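Magnesium and cobalt efflux protein CorC (Neisseria meningitidis, PDB 2PLI) probably takes part in the transport of magnesium and cobalt ions and is represented here by its transporter-associated domain, crystallised with zinc ions. Local coordinates at residues T26-I31 against E42-I47; L70-A75 against H83-T88. All coordinates share one frame; numbering follows the deposited sequence.

Interaction 1 of 2, residues T26-I31 against E42-I47; sequences TEIEDI and EEADTI. With ZN (zinc ion), chain E; ZN (zinc ion), chain U; ZN (zinc ion), chain B.
E27 and T46 form a single beta bridge, their CA atoms 4.2 Å apart, where two helix starts of the transporter-associated domain lie together. Each occupies an N-cap position: E27 precedes helix 28-35 and T46 precedes helix 47-55. Two backbone bonds make the bridge. I47 N donates to T26 O at 2.9 Å, with the donor almost on the extension of the C=O bond, while I28 N gives D45 O a nearly straight bond (N-H...O 175°) from 35° outside the carbonyl plane. Thus the first residue of each helix donates to the other segment.

I28 lies across the second segment. With CG1 beside its own backbone N (chi1 -67°), the chain brings CG1 within 3.4 Å of T46 C and carries CD1 onward to A44 O and A44 CB. At the other end of the contact, I31 and I47 cross at about a right angle, CG1 of I31 resting 3.9 Å from CB of I47; I22 of strand 19-23 packs against both. T46 turns its hydroxyl the other way, to cap G49 N.

The polar edge illustrates how acidic side chains around such a junction can collect metal. D45 OD1 binds a zinc ion at 2.2 Å that H23 of the second subunit and a water also ligate. E29 belongs to this site, its bent chain carrying a carboxylate about perpendicular to that of D45, although both E29 oxygens, OE1 and OE2, stay 3.0 Å from the ion, longer than a clear metal bond. E27 OE2 binds a different zinc at 2.0 Å, shared with D10 and H13 of the second subunit and D10 of the third, and R21 of the second subunit is a further polar partner. One water links the two sites: bound to the zinc of D45, it donates to E27 OE1 at 2.7 Å.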
ATOM      1  N   THR A  26       8.759  -6.190  -0.875  1.00  3.10           N
ATOM      2  CA  THR A  26       7.456  -5.990  -0.208  1.00  3.32           C
ATOM      3  C   THR A  26       7.514  -6.606   1.210  1.00  3.15           C
ATOM      4  O   THR A  26       7.963  -7.729   1.395  1.00  3.07           O
ATOM      5  CB  THR A  26       6.316  -6.615  -0.982  1.00  3.42           C
ATOM      6  OG1 THR A  26       6.277  -6.091  -2.311  1.00  2.00           O
ATOM      7  CG2 THR A  26       4.993  -6.337  -0.260  1.00  4.71           C
ATOM      8  N   GLU A  27       7.104  -5.830   2.199  1.00  4.01           N
ATOM      9  CA  GLU A  27       7.176  -6.274   3.577  1.00  4.26           C
ATOM     10  C   GLU A  27       6.155  -7.357   3.830  1.00  5.15           C
ATOM     11  O   GLU A  27       5.000  -7.311   3.343  1.00  4.90           O
ATOM     12  CB  GLU A  27       7.007  -5.058   4.502  1.00  4.35           C
ATOM     13  CG  GLU A  27       8.200  -4.122   4.372  1.00  7.20           C
ATOM     14  CD  GLU A  27       7.972  -2.714   4.896  1.00  6.49           C
ATOM     15  OE1 GLU A  27       7.559  -2.530   6.050  1.00  3.04           O
ATOM     16  OE2 GLU A  27       8.215  -1.685   4.183  1.00  9.37           O
ATOM     17  N   ILE A  28       6.649  -8.321   4.637  1.00  5.72           N
ATOM     18  CA  ILE A  28       5.780  -9.474   4.912  1.00  6.11           C
ATOM     19  C   ILE A  28       4.424  -9.054   5.463  1.00  5.40           C
ATOM     20  O   ILE A  28       3.412  -9.624   5.086  1.00  5.38           O
ATOM     21  CB  ILE A  28       6.507 -10.481   5.855  1.00  6.68           C
ATOM     22  CG1 ILE A  28       7.699 -11.114   5.144  1.00  9.80           C
ATOM     23  CG2 ILE A  28       5.519 -11.559   6.317  1.00  7.42           C
ATOM     24  CD1 ILE A  28       8.536 -12.050   6.082  1.00  8.54           C
ATOM     25  N   GLU A  29       4.376  -8.007   6.304  1.00  5.92           N
ATOM     26  CA  GLU A  29       3.090  -7.563   6.840  1.00  5.90           C
ATOM     27  C   GLU A  29       2.146  -7.044   5.774  1.00  5.50           C
ATOM     28  O   GLU A  29       0.947  -7.216   5.868  1.00  6.43           O
ATOM     29  CB  GLU A  29       3.269  -6.491   7.899  1.00  6.08           C
ATOM     30  CG  GLU A  29       4.113  -6.932   9.059  1.00  6.82           C
ATOM     31  CD  GLU A  29       5.574  -6.646   8.923  1.00  8.16           C
ATOM     32  OE1 GLU A  29       6.115  -6.473   7.821  1.00  7.72           O
ATOM     33  OE2 GLU A  29       6.219  -6.575   9.983  1.00 12.47           O
ATOM     34  N   ASP A  30       2.703  -6.420   4.751  1.00  4.15           N
ATOM     35  CA  ASP A  30       1.895  -5.939   3.645  1.00  5.28           C
ATOM     36  C   ASP A  30       1.399  -7.056   2.732  1.00  4.76           C
ATOM     37  O   ASP A  30       0.256  -7.011   2.198  1.00  5.22           O
ATOM     38  CB  ASP A  30       2.621  -4.829   2.917  1.00  4.81           C
ATOM     39  CG  ASP A  30       2.873  -3.622   3.842  1.00  6.97           C
ATOM     40  OD1 ASP A  30       1.955  -3.204   4.594  1.00 10.46           O
ATOM     41  OD2 ASP A  30       4.031  -3.157   3.897  1.00  8.69           O
ATOM     42  N   ILE A  31       2.130  -8.177   2.577  1.00  4.55           N
ATOM     43  CA  ILE A  31       1.693  -9.417   1.956  1.00  3.80           C
ATOM     44  C   ILE A  31       0.512  -9.980   2.742  1.00  4.88           C
ATOM     45  O   ILE A  31      -0.498 -10.357   2.187  1.00  4.54           O
ATOM     46  CB  ILE A  31       2.848 -10.440   1.928  1.00  3.75           C
ATOM     47  CG1 ILE A  31       3.984  -9.929   1.001  1.00  3.80           C
ATOM     48  CG2 ILE A  31       2.345 -11.815   1.501  1.00  4.79           C
ATOM     49  CD1 ILE A  31       3.687  -9.915  -0.524  1.00  6.70           C
ATOM     50  N   GLU A  42      11.277 -15.246  11.902  1.00 25.14           N
ATOM     51  CA  GLU A  42      12.158 -14.684  12.879  1.00 26.22           C
ATOM     52  C   GLU A  42      13.270 -13.905  12.184  1.00 26.51           C
ATOM     53  O   GLU A  42      13.814 -12.963  12.758  1.00 27.88           O
ATOM     54  CB  GLU A  42      12.725 -15.813  13.731  1.00 26.61           C
ATOM     55  CG  GLU A  42      11.670 -16.458  14.600  1.00 26.69           C
ATOM     56  CD  GLU A  42      11.304 -15.593  15.791  1.00 27.83           C
ATOM     57  OE1 GLU A  42      12.190 -14.894  16.329  1.00 28.00           O
ATOM     58  OE2 GLU A  42      10.134 -15.637  16.205  1.00 28.72           O
ATOM     59  N   GLU A  43      13.599 -14.304  10.957  1.00 25.89           N
ATOM     60  CA  GLU A  43      14.818 -13.861  10.286  1.00 25.23           C
ATOM     61  C   GLU A  43      14.585 -13.125   8.958  1.00 25.06           C
ATOM     62  O   GLU A  43      15.559 -12.653   8.353  1.00 26.04           O
ATOM     63  CB  GLU A  43      15.728 -15.077  10.045  1.00 26.27           C
ATOM     64  CG  GLU A  43      15.291 -15.964   8.868  1.00 26.85           C
ATOM     65  CD  GLU A  43      15.913 -17.363   8.848  1.00 27.20           C
ATOM     66  OE1 GLU A  43      16.681 -17.726   9.768  1.00 29.51           O
ATOM     67  OE2 GLU A  43      15.624 -18.105   7.876  1.00 30.71           O
ATOM     68  N   ALA A  44      13.329 -13.077   8.492  1.00 22.25           N
ATOM     69  CA  ALA A  44      12.960 -12.385   7.245  1.00 21.10           C
ATOM     70  C   ALA A  44      11.938 -11.299   7.515  1.00 17.99           C
ATOM     71  O   ALA A  44      11.007 -11.494   8.281  1.00 19.63           O
ATOM     72  CB  ALA A  44      12.386 -13.366   6.225  1.00 20.85           C
ATOM     73  N   ASP A  45      12.084 -10.186   6.823  1.00 13.70           N
ATOM     74  CA  ASP A  45      11.118  -9.095   6.900  1.00 11.53           C
ATOM     75  C   ASP A  45      10.348  -8.783   5.612  1.00  9.71           C
ATOM     76  O   ASP A  45       9.339  -8.041   5.625  1.00  8.39           O
ATOM     77  CB  ASP A  45      11.842  -7.849   7.269  1.00 11.35           C
ATOM     78  CG  ASP A  45      10.902  -6.797   7.659  1.00 15.98           C
ATOM     79  OD1 ASP A  45       9.894  -7.142   8.385  1.00 20.59           O
ATOM     80  OD2 ASP A  45      11.103  -5.647   7.204  1.00 26.94           O
ATOM     81  N   THR A  46      10.847  -9.341   4.511  1.00  7.92           N
ATOM     82  CA  THR A  46      10.254  -9.146   3.189  1.00  7.36           C
ATOM     83  C   THR A  46       9.865 -10.490   2.562  1.00  6.52           C
ATOM     84  O   THR A  46      10.336 -11.575   2.956  1.00  6.03           O
ATOM     85  CB  THR A  46      11.209  -8.443   2.216  1.00  7.83           C
ATOM     86  OG1 THR A  46      12.314  -9.321   1.892  1.00  7.01           O
ATOM     87  CG2 THR A  46      11.742  -7.109   2.767  1.00  7.18           C
ATOM     88  N   ILE A  47       9.045 -10.408   1.516  1.00  5.16           N
ATOM     89  CA  ILE A  47       8.587 -11.641   0.878  1.00  4.92           C
ATOM     90  C   ILE A  47       9.761 -12.336   0.187  1.00  4.95           C
ATOM     91  O   ILE A  47       9.842 -13.550   0.197  1.00  5.30           O
ATOM     92  CB  ILE A  47       7.408 -11.365  -0.044  1.00  5.63           C
ATOM     93  CG1 ILE A  47       6.774 -12.662  -0.566  1.00  5.54           C
ATOM     94  CG2 ILE A  47       7.820 -10.440  -1.183  1.00  5.20           C
ATOM     95  CD1 ILE A  47       6.331 -13.663   0.503  1.00  7.08           C
TER
HETATM   96 ZN    ZN E 703       8.704  -5.311   8.914  1.00 21.35          ZN
HETATM   97 ZN    ZN U 702       7.795   0.144   4.786  1.00 10.19          ZN
HETATM   98 ZN    ZN B 712      10.146 -14.430  18.151  1.00 41.61          ZN
HETATM   99  O   HOH W   1       7.655  -3.509   8.557  1.00 13.75           O
HETATM  100  O   HOH W   2      11.446 -15.772  19.508  1.00 43.38           O
HETATM  101  O   HOH W   3       8.406 -14.789  17.015  1.00 27.43           O

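Interaction 2 of 2, residues L70-A75 against H83-T88; sequences LQFTVA and HTLMAT
F72 meets A87 and L85 on the apolar side of an antiparallel beta hairpin, strands 70-77 and 82-89, in the domain's antiparallel sheet, where 82-89 lies between 19-23 and 70-77. The small methyl of A87 lets the F72 ring lie close, CD1 to CB 3.8 Å, and L85 fills the neighbouring hollow. Its two methyls fork: CD1 abuts the same ring atom, whereas CD2 reaches V74 CG2 at 4.2 Å. Because L85 CG sits beside its own backbone N (chi1 -61°), the fork can rise between F72 and V74. I47 and V51 of helix 47-55 pack over this side.

Five backbone bonds join the strands, from the reciprocal Q71-T88 and T73-M86 pairs to A75 N on T84 O at 2.8 Å. At that end, H83 and T84 both face R76, a classic beta bulge. Q71, T73, M86 and T88 project from the opposite face, where the extended Q71 chain runs alongside T88, pointing the same way, and M86, present as selenomethionine, bends away and touches R19 of strand 19-23. A water ties the strands together: it accepts from Q71 NE2 at 2.9 Å, donates to M86 O at 2.9 Å and is hydrogen-bonded to T73 OG1 at 2.8 Å.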
ATOM      1  N   LEU A  70      -0.174 -20.050  -1.107  1.00  8.91           N
ATOM      2  CA  LEU A  70       0.333 -19.291  -2.247  1.00  8.71           C
ATOM      3  C   LEU A  70       1.564 -19.972  -2.842  1.00  8.00           C
ATOM      4  O   LEU A  70       2.436 -20.443  -2.103  1.00  8.85           O
ATOM      5  CB  LEU A  70       0.723 -17.868  -1.854  1.00  8.45           C
ATOM      6  CG  LEU A  70      -0.375 -16.919  -1.395  1.00  9.93           C
ATOM      7  CD1 LEU A  70       0.227 -15.542  -1.080  1.00  9.60           C
ATOM      8  CD2 LEU A  70      -1.506 -16.819  -2.411  1.00 11.60           C
ATOM      9  N   GLN A  71       1.643 -19.982  -4.167  1.00  7.58           N
ATOM     10  CA  GLN A  71       2.833 -20.451  -4.890  1.00  7.60           C
ATOM     11  C   GLN A  71       3.556 -19.227  -5.412  1.00  6.58           C
ATOM     12  O   GLN A  71       2.932 -18.349  -6.061  1.00  7.97           O
ATOM     13  CB  GLN A  71       2.436 -21.318  -6.075  1.00  7.44           C
ATOM     14  CG  GLN A  71       3.660 -21.754  -6.879  1.00 10.62           C
ATOM     15  CD  GLN A  71       3.288 -22.464  -8.141  1.00 11.22           C
ATOM     16  OE1 GLN A  71       2.984 -23.663  -8.121  1.00 16.31           O
ATOM     17  NE2 GLN A  71       3.291 -21.741  -9.259  1.00 16.30           N
ATOM     18  N   PHE A  72       4.842 -19.145  -5.127  1.00  5.21           N
ATOM     19  CA  PHE A  72       5.673 -18.047  -5.595  1.00  5.48           C
ATOM     20  C   PHE A  72       6.670 -18.624  -6.558  1.00  5.53           C
ATOM     21  O   PHE A  72       7.375 -19.569  -6.188  1.00  7.52           O
ATOM     22  CB  PHE A  72       6.439 -17.415  -4.452  1.00  6.89           C
ATOM     23  CG  PHE A  72       5.577 -16.749  -3.461  1.00  4.39           C
ATOM     24  CD1 PHE A  72       5.136 -15.467  -3.653  1.00  5.20           C
ATOM     25  CD2 PHE A  72       5.119 -17.451  -2.359  1.00  5.16           C
ATOM     26  CE1 PHE A  72       4.277 -14.857  -2.743  1.00  7.08           C
ATOM     27  CE2 PHE A  72       4.296 -16.868  -1.426  1.00  5.74           C
ATOM     28  CZ  PHE A  72       3.845 -15.565  -1.610  1.00  6.42           C
ATOM     29  N   THR A  73       6.753 -18.057  -7.746  1.00  4.45           N
ATOM     30  CA  THR A  73       7.773 -18.446  -8.703  1.00  3.74           C
ATOM     31  C   THR A  73       8.703 -17.281  -8.891  1.00  3.28           C
ATOM     32  O   THR A  73       8.280 -16.160  -9.044  1.00  3.18           O
ATOM     33  CB  THR A  73       7.166 -18.866 -10.075  1.00  3.85           C
ATOM     34  OG1 THR A  73       6.189 -19.893  -9.868  1.00  4.31           O
ATOM     35  CG2 THR A  73       8.254 -19.389 -11.012  1.00  4.40           C
ATOM     36  N   VAL A  74       9.992 -17.534  -8.932  1.00  3.15           N
ATOM     37  CA  VAL A  74      10.958 -16.451  -9.167  1.00  3.04           C
ATOM     38  C   VAL A  74      10.880 -15.914 -10.582  1.00  3.54           C
ATOM     39  O   VAL A  74      11.065 -16.679 -11.526  1.00  3.27           O
ATOM     40  CB  VAL A  74      12.398 -16.938  -8.839  1.00  2.71           C
ATOM     41  CG1 VAL A  74      13.392 -15.833  -9.106  1.00  3.98           C
ATOM     42  CG2 VAL A  74      12.471 -17.444  -7.357  1.00  5.94           C
ATOM     43  N   ALA A  75      10.603 -14.614 -10.740  1.00  3.66           N
ATOM     44  CA  ALA A  75      10.522 -13.944 -12.060  1.00  4.31           C
ATOM     45  C   ALA A  75      11.760 -13.155 -12.481  1.00  6.19           C
ATOM     46  O   ALA A  75      12.071 -13.037 -13.669  1.00  8.10           O
ATOM     47  CB  ALA A  75       9.321 -13.025 -12.074  1.00  4.52           C
ATOM     48  N   HIS A  83      14.662 -10.215  -7.028  1.00  2.13           N
ATOM     49  CA  HIS A  83      13.976  -8.981  -7.301  1.00  2.00           C
ATOM     50  C   HIS A  83      12.446  -9.055  -7.443  1.00  2.16           C
ATOM     51  O   HIS A  83      11.731  -8.153  -6.996  1.00  2.37           O
ATOM     52  CB  HIS A  83      14.594  -8.348  -8.531  1.00  3.02           C
ATOM     53  CG  HIS A  83      15.990  -7.850  -8.316  1.00  2.95           C
ATOM     54  ND1 HIS A  83      16.255  -6.753  -7.535  1.00  6.40           N
ATOM     55  CD2 HIS A  83      17.180  -8.238  -8.833  1.00  5.48           C
ATOM     56  CE1 HIS A  83      17.555  -6.500  -7.547  1.00  5.25           C
ATOM     57  NE2 HIS A  83      18.126  -7.383  -8.334  1.00  2.00           N
ATOM     58  N   THR A  84      11.937 -10.072  -8.129  1.00  2.79           N
ATOM     59  CA  THR A  84      10.516 -10.164  -8.451  1.00  2.53           C
ATOM     60  C   THR A  84      10.030 -11.584  -8.392  1.00  2.53           C
ATOM     61  O   THR A  84      10.724 -12.520  -8.817  1.00  2.60           O
ATOM     62  CB  THR A  84      10.271  -9.624  -9.886  1.00  5.29           C
ATOM     63  OG1 THR A  84      11.002  -8.369 -10.022  1.00  7.88           O
ATOM     64  CG2 THR A  84       8.790  -9.400 -10.134  1.00  8.20           C
ATOM     65  N   LEU A  85       8.799 -11.709  -7.924  1.00  2.00           N
ATOM     66  CA  LEU A  85       8.096 -12.996  -7.822  1.00  2.00           C
ATOM     67  C   LEU A  85       6.778 -12.910  -8.598  1.00  2.39           C
ATOM     68  O   LEU A  85       6.214 -11.839  -8.741  1.00  2.37           O
ATOM     69  CB  LEU A  85       7.767 -13.278  -6.360  1.00  2.00           C
ATOM     70  CG  LEU A  85       8.966 -13.398  -5.409  1.00  4.25           C
ATOM     71  CD1 LEU A  85       8.534 -13.249  -4.007  1.00  7.55           C
ATOM     72  CD2 LEU A  85       9.682 -14.755  -5.676  1.00  4.27           C
HETATM   73  N   MSE A  86       6.306 -14.052  -9.082  1.00  2.29           N
HETATM   74  CA  MSE A  86       4.930 -14.211  -9.590  1.00  3.90           C
HETATM   75  C   MSE A  86       4.225 -15.167  -8.672  1.00  4.60           C
HETATM   76  O   MSE A  86       4.717 -16.286  -8.433  1.00  6.16           O
HETATM   77  CB  MSE A  86       4.950 -14.766 -11.010  1.00  5.55           C
HETATM   78  CG  MSE A  86       3.597 -14.844 -11.678  1.00  6.44           C
HETATM   79 SE   MSE A  86       2.909 -13.054 -12.094  0.70 12.29          SE
HETATM   80  CE  MSE A  86       3.694 -12.723 -13.811  1.00 15.04           C
ATOM     81  N   ALA A  87       3.077 -14.746  -8.161  1.00  4.65           N
ATOM     82  CA  ALA A  87       2.325 -15.557  -7.194  1.00  3.33           C
ATOM     83  C   ALA A  87       0.978 -15.938  -7.743  1.00  3.89           C
ATOM     84  O   ALA A  87       0.349 -15.164  -8.497  1.00  4.68           O
ATOM     85  CB  ALA A  87       2.133 -14.819  -5.922  1.00  5.33           C
ATOM     86  N   THR A  88       0.527 -17.139  -7.357  1.00  4.21           N
ATOM     87  CA  THR A  88      -0.840 -17.575  -7.633  1.00  6.73           C
ATOM     88  C   THR A  88      -1.271 -18.367  -6.414  1.00  7.40           C
ATOM     89  O   THR A  88      -0.434 -18.825  -5.621  1.00  5.21           O
ATOM     90  CB  THR A  88      -0.935 -18.433  -8.890  1.00  8.73           C
ATOM     91  OG1 THR A  88      -0.059 -19.552  -8.777  1.00 10.41           O
ATOM     92  CG2 THR A  88      -0.577 -17.627 -10.104  1.00 11.44           C
TER
HETATM   93  O   HOH W   4       3.605 -18.862  -9.283  1.00 13.49           O

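I47 belongs to both contacts. In interaction 1 it opens helix 47-55; its CD1 then meets the F72 ring at CZ, 3.8 Å away, and its CG1 lies 3.9 Å from L85 CD1 of interaction 2. Helix junction and hairpin therefore share one apolar core, although their centres are 14 Å apart. The zinc ions bound by E27, E42 and D45 are shared with other subunits. E42 of interaction 1 binds its ion together with H83 and D78 of the second subunit, H83 there being the residue at the start of the second segment of interaction 2, in the equivalent hairpin. The side chain of V74 is about 8 Å from a bound zinc ion and about 4 Å from that of the zinc ligand E63.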